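Local atomic coordinates of Box C/D snoRNA protein 1 (Saccharomyces cerevisiae, PDB entry 6THL), a protein that is required for the accumulation of box C/D snoRNAs, involved in snoRNA processing, snoRNA transport to the nucleolus and ribosome biogenesis. Residues Gly120-Thr125 / Leu141-Ile146. Numbering follows the deposited sequence.
Sequences GLKFYT and LVELAI
F123 and T125 meet V142, L144 and I146 where two antiparallel strands pair in a mixed sheet of the BCD1 domain. Strand 122-125 also pairs with strand 165-169. T125 and V142 form the hydrogen-bonded pair: V142 N reaches T125 O at 3.1 Å, while the return bond from T125 N to V142 O is weak. Y124 and E143 are the adjacent non-hydrogen-bonded pair, with CA atoms 4.0 Å apart. Next, L144 N gives a fairly straight bond to F123 O, 2.7 Å, nearly in line with the carbonyl.

The F123 side chain lies alongside L144 and I146. Its CB touches I146 CG2 at 3.4 Å and L144 CD1 at 3.8 Å. CG still meets I146 CG2. Further out, CD2 and CE2 lie against I146 CD1, and CZ, the ring tip, is still within 4.1 Å of that CD1, which sits over one ring face. V168 and L75 also touch this side chain. With an alanine here the ring would be gone, which would probably leave I146 CD1 without its partner and open a gap beside V168 and L75.

L144 CG lies between backbone N and carbonyl carbon (chi1 42°), and its two methyls part: CD1 lies near F123 O, and CD2 meets T125 CG2 at 3.6 Å.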
ATOM      1  N   GLY B 120     -32.674   1.215  -5.037  1.00 70.13           N
ATOM      2  CA  GLY B 120     -32.613  -0.241  -5.266  1.00 75.43           C
ATOM      3  C   GLY B 120     -31.302  -0.909  -4.865  1.00 69.21           C
ATOM      4  O   GLY B 120     -31.111  -2.124  -5.046  1.00 59.23           O
ATOM      5  N   LEU B 121     -30.393  -0.109  -4.324  1.00 63.42           N
ATOM      6  CA  LEU B 121     -29.166  -0.629  -3.832  1.00 61.25           C
ATOM      7  C   LEU B 121     -29.479  -1.324  -2.531  1.00 63.04           C
ATOM      8  O   LEU B 121     -30.129  -0.750  -1.673  1.00 61.86           O
ATOM      9  CB  LEU B 121     -28.177   0.490  -3.617  1.00 55.93           C
ATOM     10  CG  LEU B 121     -27.623   1.024  -4.921  1.00 55.44           C
ATOM     11  CD1 LEU B 121     -26.851   2.296  -4.620  1.00 57.69           C
ATOM     12  CD2 LEU B 121     -26.721   0.025  -5.630  1.00 54.31           C
ATOM     13  N   LYS B 122     -29.047  -2.570  -2.402  1.00 61.23           N
ATOM     14  CA  LYS B 122     -29.109  -3.231  -1.128  1.00 64.05           C
ATOM     15  C   LYS B 122     -27.780  -2.982  -0.362  1.00 70.50           C
ATOM     16  O   LYS B 122     -26.723  -2.708  -0.956  1.00 69.89           O
ATOM     17  CB  LYS B 122     -29.387  -4.713  -1.324  1.00 67.33           C
ATOM     18  CG  LYS B 122     -30.693  -5.041  -2.045  1.00 73.96           C
ATOM     19  CD  LYS B 122     -30.686  -6.497  -2.547  1.00 79.04           C
ATOM     20  CE  LYS B 122     -31.538  -6.738  -3.789  1.00 75.33           C
ATOM     21  NZ  LYS B 122     -32.985  -6.832  -3.469  1.00 76.10           N
ATOM     22  N   PHE B 123     -27.854  -3.061   0.963  1.00 64.77           N
ATOM     23  CA  PHE B 123     -26.731  -2.769   1.809  1.00 61.68           C
ATOM     24  C   PHE B 123     -26.557  -3.927   2.734  1.00 64.48           C
ATOM     25  O   PHE B 123     -27.474  -4.311   3.453  1.00 61.24           O
ATOM     26  CB  PHE B 123     -26.964  -1.476   2.580  1.00 61.38           C
ATOM     27  CG  PHE B 123     -26.890  -0.269   1.709  1.00 66.06           C
ATOM     28  CD1 PHE B 123     -25.789   0.553   1.727  1.00 63.89           C
ATOM     29  CD2 PHE B 123     -27.897   0.003   0.802  1.00 72.19           C
ATOM     30  CE1 PHE B 123     -25.706   1.655   0.897  1.00 60.52           C
ATOM     31  CE2 PHE B 123     -27.817   1.100  -0.036  1.00 71.42           C
ATOM     32  CZ  PHE B 123     -26.715   1.924   0.012  1.00 63.38           C
ATOM     33  N   TYR B 124     -25.360  -4.486   2.705  1.00 66.09           N
ATOM     34  CA  TYR B 124     -25.050  -5.640   3.485  1.00 62.62           C
ATOM     35  C   TYR B 124     -23.881  -5.278   4.392  1.00 61.02           C
ATOM     36  O   TYR B 124     -22.907  -4.762   3.904  1.00 62.63           O
ATOM     37  CB  TYR B 124     -24.625  -6.734   2.519  1.00 66.24           C
ATOM     38  CG  TYR B 124     -25.615  -7.061   1.414  1.00 68.77           C
ATOM     39  CD1 TYR B 124     -26.460  -8.171   1.512  1.00 68.61           C
ATOM     40  CD2 TYR B 124     -25.688  -6.291   0.259  1.00 74.47           C
ATOM     41  CE1 TYR B 124     -27.358  -8.493   0.500  1.00 68.57           C
ATOM     42  CE2 TYR B 124     -26.586  -6.610  -0.763  1.00 74.96           C
ATOM     43  CZ  TYR B 124     -27.423  -7.711  -0.630  1.00 72.09           C
ATOM     44  OH  TYR B 124     -28.324  -8.042  -1.618  1.00 68.04           O
ATOM     45  N   THR B 125     -23.980  -5.506   5.700  1.00 59.46           N
ATOM     46  CA  THR B 125     -22.797  -5.550   6.570  1.00 54.00           C
ATOM     47  C   THR B 125     -22.500  -7.036   6.745  1.00 59.48           C
ATOM     48  O   THR B 125     -23.216  -7.897   6.214  1.00 64.89           O
ATOM     49  CB  THR B 125     -23.017  -4.846   7.943  1.00 53.00           C
ATOM     50  OG1 THR B 125     -21.757  -4.571   8.573  1.00 47.21           O
ATOM     51  CG2 THR B 125     -23.848  -5.687   8.890  1.00 52.90           C
ATOM     52  N   LEU B 141     -22.711 -12.547   5.129  1.00 57.79           N
ATOM     53  CA  LEU B 141     -23.302 -11.215   5.149  1.00 62.02           C
ATOM     54  C   LEU B 141     -24.772 -11.286   5.537  1.00 67.25           C
ATOM     55  O   LEU B 141     -25.434 -12.310   5.311  1.00 66.63           O
ATOM     56  CB  LEU B 141     -23.120 -10.532   3.792  1.00 59.77           C
ATOM     57  CG  LEU B 141     -21.663 -10.617   3.295  1.00 64.81           C
ATOM     58  CD1 LEU B 141     -21.566 -10.047   1.889  1.00 70.53           C
ATOM     59  CD2 LEU B 141     -20.679  -9.918   4.243  1.00 61.44           C
ATOM     60  N   VAL B 142     -25.242 -10.208   6.176  1.00 69.78           N
ATOM     61  CA  VAL B 142     -26.674  -9.919   6.374  1.00 60.52           C
ATOM     62  C   VAL B 142     -26.992  -8.566   5.731  1.00 63.23           C
ATOM     63  O   VAL B 142     -26.397  -7.535   6.056  1.00 66.92           O
ATOM     64  CB  VAL B 142     -27.120  -9.898   7.857  1.00 56.39           C
ATOM     65  CG1 VAL B 142     -27.313 -11.311   8.388  1.00 57.04           C
ATOM     66  CG2 VAL B 142     -26.148  -9.126   8.744  1.00 52.61           C
ATOM     67  N   GLU B 143     -27.885  -8.606   4.753  1.00 63.95           N
ATOM     68  CA  GLU B 143     -28.600  -7.426   4.264  1.00 60.30           C
ATOM     69  C   GLU B 143     -29.177  -6.611   5.413  1.00 57.04           C
ATOM     70  O   GLU B 143     -29.655  -7.185   6.378  1.00 53.87           O
ATOM     71  CB  GLU B 143     -29.739  -7.912   3.392  1.00 58.59           C
ATOM     72  CG  GLU B 143     -30.768  -6.871   3.035  1.00 58.64           C
ATOM     73  CD  GLU B 143     -31.366  -7.178   1.698  1.00 57.33           C
ATOM     74  OE1 GLU B 143     -31.328  -8.373   1.313  1.00 62.99           O
ATOM     75  OE2 GLU B 143     -31.830  -6.232   1.043  1.00 52.12           O
ATOM     76  N   LEU B 144     -29.130  -5.286   5.340  1.00 58.22           N
ATOM     77  CA  LEU B 144     -29.761  -4.520   6.404  1.00 61.99           C
ATOM     78  C   LEU B 144     -30.625  -3.385   5.907  1.00 66.10           C
ATOM     79  O   LEU B 144     -30.450  -2.883   4.796  1.00 65.27           O
ATOM     80  CB  LEU B 144     -28.776  -4.089   7.487  1.00 58.69           C
ATOM     81  CG  LEU B 144     -27.440  -3.587   7.013  1.00 55.98           C
ATOM     82  CD1 LEU B 144     -27.660  -2.290   6.274  1.00 59.20           C
ATOM     83  CD2 LEU B 144     -26.518  -3.410   8.206  1.00 54.66           C
ATOM     84  N   ALA B 145     -31.580  -3.031   6.772  1.00 76.01           N
ATOM     85  CA  ALA B 145     -32.763  -2.265   6.409  1.00 78.42           C
ATOM     86  C   ALA B 145     -32.431  -0.837   6.699  1.00 75.66           C
ATOM     87  O   ALA B 145     -32.710  -0.328   7.770  1.00 79.97           O
ATOM     88  CB  ALA B 145     -33.958  -2.737   7.230  1.00 79.29           C
ATOM     89  N   ILE B 146     -31.796  -0.198   5.734  1.00 77.67           N
ATOM     90  CA  ILE B 146     -31.091   1.042   5.997  1.00 80.12           C
ATOM     91  C   ILE B 146     -32.055   2.186   6.259  1.00 80.13           C
ATOM     92  O   ILE B 146     -31.731   3.099   7.013  1.00 85.54           O
ATOM     93  CB  ILE B 146     -30.135   1.392   4.845  1.00 89.26           C
ATOM     94  CG1 ILE B 146     -30.883   2.042   3.665  1.00 95.36           C
ATOM     95  CG2 ILE B 146     -29.381   0.137   4.406  1.00 91.77           C
ATOM     96  CD1 ILE B 146     -30.031   2.222   2.422  1.00 96.49           C
TER